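Long-range contact in choline binding protein PCPA (Streptococcus pneumoniae, PDB 4CP6), which probably attaches to choline on the pneumococcal cell wall and presents a leucine-rich repeat domain, and is studied as a vaccine antigen: residues 367-372 and 391-396. Sequence-based numbering, arbitrary orientation.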
ATOM      1  N   ILE A 367      28.180  17.459   5.092  1.00 10.94           N
ATOM      2  CA  ILE A 367      27.838  16.338   5.970  1.00 10.32           C
ATOM      3  C   ILE A 367      28.647  16.525   7.243  1.00 13.27           C
ATOM      4  O   ILE A 367      29.888  16.587   7.194  1.00 12.55           O
ATOM      5  CB  ILE A 367      28.106  14.963   5.313  1.00 11.61           C
ATOM      6  CG1 ILE A 367      27.264  14.754   4.042  1.00 10.70           C
ATOM      7  CG2 ILE A 367      27.855  13.833   6.316  1.00 10.26           C
ATOM      8  CD1 ILE A 367      27.680  13.526   3.212  1.00 12.09           C
ATOM      9  N   HIS A 368      27.954  16.600   8.386  1.00 12.18           N
ATOM     10  CA  HIS A 368      28.594  16.750   9.688  1.00 12.53           C
ATOM     11  C   HIS A 368      28.504  15.430  10.430  1.00 13.80           C
ATOM     12  O   HIS A 368      27.380  14.974  10.727  1.00 13.57           O
ATOM     13  CB  HIS A 368      27.932  17.873  10.496  1.00 13.38           C
ATOM     14  CG  HIS A 368      28.005  19.213   9.840  1.00 15.89           C
ATOM     15  ND1 HIS A 368      28.936  20.155  10.250  1.00 17.51           N
ATOM     16  CD2 HIS A 368      27.239  19.748   8.863  1.00 18.62           C
ATOM     17  CE1 HIS A 368      28.747  21.208   9.476  1.00 17.11           C
ATOM     18  NE2 HIS A 368      27.735  21.019   8.624  1.00 18.48           N
ATOM     19  N   ILE A 369      29.640  14.805  10.737  1.00 13.02           N
ATOM     20  CA  ILE A 369      29.709  13.539  11.456  1.00 12.25           C
ATOM     21  C   ILE A 369      30.081  13.880  12.881  1.00 15.28           C
ATOM     22  O   ILE A 369      31.203  14.336  13.124  1.00 15.02           O
ATOM     23  CB  ILE A 369      30.700  12.570  10.806  1.00 13.95           C
ATOM     24  CG1 ILE A 369      30.336  12.375   9.296  1.00 13.64           C
ATOM     25  CG2 ILE A 369      30.765  11.250  11.595  1.00 14.30           C
ATOM     26  CD1 ILE A 369      31.107  11.268   8.557  1.00 16.42           C
ATOM     27  N   LYS A 370      29.161  13.667  13.832  1.00 13.69           N
ATOM     28  CA  LYS A 370      29.424  14.079  15.219  1.00 12.76           C
ATOM     29  C   LYS A 370      30.126  13.052  16.077  1.00 15.42           C
ATOM     30  O   LYS A 370      30.624  13.415  17.146  1.00 15.88           O
ATOM     31  CB  LYS A 370      28.097  14.497  15.874  1.00 16.52           C
ATOM     32  CG  LYS A 370      27.471  15.721  15.225  1.00 18.65           C
ATOM     33  CD  LYS A 370      26.204  16.168  15.934  1.00 28.31           C
ATOM     34  CE  LYS A 370      26.416  17.029  17.150  1.00 45.04           C
ATOM     35  NZ  LYS A 370      25.157  17.146  17.938  1.00 47.11           N
ATOM     36  N   ASN A 371      30.193  11.798  15.649  1.00 13.44           N
ATOM     37  CA  ASN A 371      30.795  10.721  16.424  1.00 14.10           C
ATOM     38  C   ASN A 371      32.294  10.914  16.664  1.00 20.25           C
ATOM     39  O   ASN A 371      32.970  11.553  15.845  1.00 18.25           O
ATOM     40  CB  ASN A 371      30.499   9.376  15.792  1.00 16.12           C
ATOM     41  CG  ASN A 371      31.036   8.203  16.589  1.00 23.46           C
ATOM     42  OD1 ASN A 371      32.059   7.602  16.237  1.00 18.37           O
ATOM     43  ND2 ASN A 371      30.400   7.888  17.727  1.00 18.44           N
ATOM     44  N   LYS A 372      32.800  10.364  17.796  1.00 18.88           N
ATOM     45  CA  LYS A 372      34.220  10.481  18.210  1.00 20.39           C
ATOM     46  C   LYS A 372      34.876   9.124  18.498  1.00 26.12           C
ATOM     47  O   LYS A 372      35.930   9.090  19.151  1.00 28.04           O
ATOM     48  CB  LYS A 372      34.311  11.354  19.472  1.00 22.55           C
ATOM     49  CG  LYS A 372      33.817  12.770  19.319  1.00 25.02           C
ATOM     50  CD  LYS A 372      33.798  13.466  20.670  1.00 30.89           C
ATOM     51  CE  LYS A 372      33.491  14.934  20.513  1.00 44.97           C
ATOM     52  NZ  LYS A 372      33.624  15.658  21.804  1.00 55.96           N
ATOM     53  N   PHE A 391      32.889  17.339   4.112  1.00 12.03           N
ATOM     54  CA  PHE A 391      32.675  16.646   5.374  1.00 11.72           C
ATOM     55  C   PHE A 391      33.282  17.418   6.507  1.00 14.43           C
ATOM     56  O   PHE A 391      34.404  17.950   6.369  1.00 14.43           O
ATOM     57  CB  PHE A 391      33.298  15.256   5.370  1.00 12.54           C
ATOM     58  CG  PHE A 391      32.537  14.203   4.598  1.00 12.14           C
ATOM     59  CD1 PHE A 391      32.765  14.012   3.240  1.00 13.19           C
ATOM     60  CD2 PHE A 391      31.637  13.363   5.244  1.00 11.79           C
ATOM     61  CE1 PHE A 391      32.087  13.012   2.535  1.00 12.88           C
ATOM     62  CE2 PHE A 391      30.950  12.366   4.537  1.00 12.91           C
ATOM     63  CZ  PHE A 391      31.176  12.200   3.187  1.00 11.77           C
ATOM     64  N   TYR A 392      32.627  17.379   7.675  1.00 13.20           N
ATOM     65  CA  TYR A 392      33.100  17.997   8.917  1.00 13.22           C
ATOM     66  C   TYR A 392      33.168  16.841   9.911  1.00 15.07           C
ATOM     67  O   TYR A 392      32.139  16.180  10.181  1.00 15.36           O
ATOM     68  CB  TYR A 392      32.177  19.143   9.379  1.00 14.34           C
ATOM     69  CG  TYR A 392      32.044  20.286   8.388  1.00 16.25           C
ATOM     70  CD1 TYR A 392      31.180  20.200   7.305  1.00 18.28           C
ATOM     71  CD2 TYR A 392      32.813  21.450   8.520  1.00 19.68           C
ATOM     72  CE1 TYR A 392      31.076  21.238   6.372  1.00 18.87           C
ATOM     73  CE2 TYR A 392      32.705  22.498   7.601  1.00 17.09           C
ATOM     74  CZ  TYR A 392      31.837  22.386   6.524  1.00 27.15           C
ATOM     75  OH  TYR A 392      31.704  23.414   5.601  1.00 28.40           O
ATOM     76  N   VAL A 393      34.365  16.541  10.426  1.00 13.28           N
ATOM     77  CA  VAL A 393      34.575  15.387  11.307  1.00 12.70           C
ATOM     78  C   VAL A 393      35.300  15.810  12.594  1.00 16.59           C
ATOM     79  O   VAL A 393      35.824  16.925  12.658  1.00 15.26           O
ATOM     80  CB  VAL A 393      35.309  14.220  10.602  1.00 15.24           C
ATOM     81  CG1 VAL A 393      34.544  13.763   9.353  1.00 14.70           C
ATOM     82  CG2 VAL A 393      36.745  14.599  10.231  1.00 15.00           C
ATOM     83  N   THR A 394      35.346  14.918  13.595  1.00 14.77           N
ATOM     84  CA  THR A 394      35.910  15.272  14.899  1.00 14.63           C
ATOM     85  C   THR A 394      37.363  14.906  15.054  1.00 18.98           C
ATOM     86  O   THR A 394      37.989  15.391  15.997  1.00 18.67           O
ATOM     87  CB  THR A 394      35.083  14.617  16.032  1.00 15.76           C
ATOM     88  OG1 THR A 394      35.202  13.205  15.914  1.00 16.75           O
ATOM     89  CG2 THR A 394      33.624  15.062  16.026  1.00 15.48           C
ATOM     90  N   SER A 395      37.915  14.021  14.201  1.00 15.88           N
ATOM     91  CA  SER A 395      39.315  13.618  14.372  1.00 16.28           C
ATOM     92  C   SER A 395      40.008  13.314  13.068  1.00 18.56           C
ATOM     93  O   SER A 395      39.355  12.995  12.071  1.00 16.40           O
ATOM     94  CB  SER A 395      39.393  12.372  15.246  1.00 17.97           C
ATOM     95  OG  SER A 395      38.905  11.214  14.573  1.00 22.59           O
ATOM     96  N   GLU A 396      41.344  13.302  13.099  1.00 18.09           N
ATOM     97  CA  GLU A 396      42.151  12.904  11.956  1.00 17.92           C
ATOM     98  C   GLU A 396      41.894  11.427  11.623  1.00 19.34           C
ATOM     99  O   GLU A 396      41.887  11.094  10.442  1.00 16.52           O
ATOM    100  CB  GLU A 396      43.651  13.154  12.227  1.00 19.46           C
ATOM    101  CG  GLU A 396      44.042  14.627  12.135  1.00 25.88           C
ATOM    102  CD  GLU A 396      43.874  15.327  10.794  1.00 34.67           C
ATOM    103  OE1 GLU A 396      43.970  14.660   9.740  1.00 31.13           O
ATOM    104  OE2 GLU A 396      43.700  16.565  10.800  1.00 37.11           O
TER
HETATM  105  O   HOH W   1      33.460  12.728  13.167  1.00 14.86           O
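Phe391 packs beside Ile367 on the buried face of two neighbouring parallel strands, its CE2 lying 3.7 Å from Ile367 CD1. Ile369 CD1 reaches the same ring obliquely, 4.0 Å from Phe391 CD2, and Leu402 of helix 396-405 touches both Ile369 and Phe391, so this side is tightly filled with hydrocarbon. Between the strands, Ile367 O accepts a hydrogen bond from Tyr392 N at 2.9 Å, and Ile369 N gives a nearly straight bond (171°) to Tyr392 O. By contrast, the face carrying His368 and Tyr392 is partly exposed. Both have CG anti to the carbonyl carbon (chi1 -60°) and lie side by side, ring planes 9° apart but slid until they barely overlap, with His368 CE1 over the rim of Tyr392 at 3.4 Å from CD1. Past Ile369 the strand pairing gives way to polar links. Thr394 OG1 donates to Asn371 O at 2.8 Å, tilted from the carbonyl plane, while a water accepts a hydrogen bond from Thr394 N and donates to both Ile369 O and Asn371 O, bridging the diverging backbones. Asn371 ND2 bonds Asn347 O. At the exposed margin, Lys372 crosses Thr394 at about a right angle, its CG 3.7 Å from Thr394 OG1. Laterally paired parallel strands with apolar side chains inward are characteristic of a BspA-type leucine-rich repeat solenoid, here near its C-terminal end.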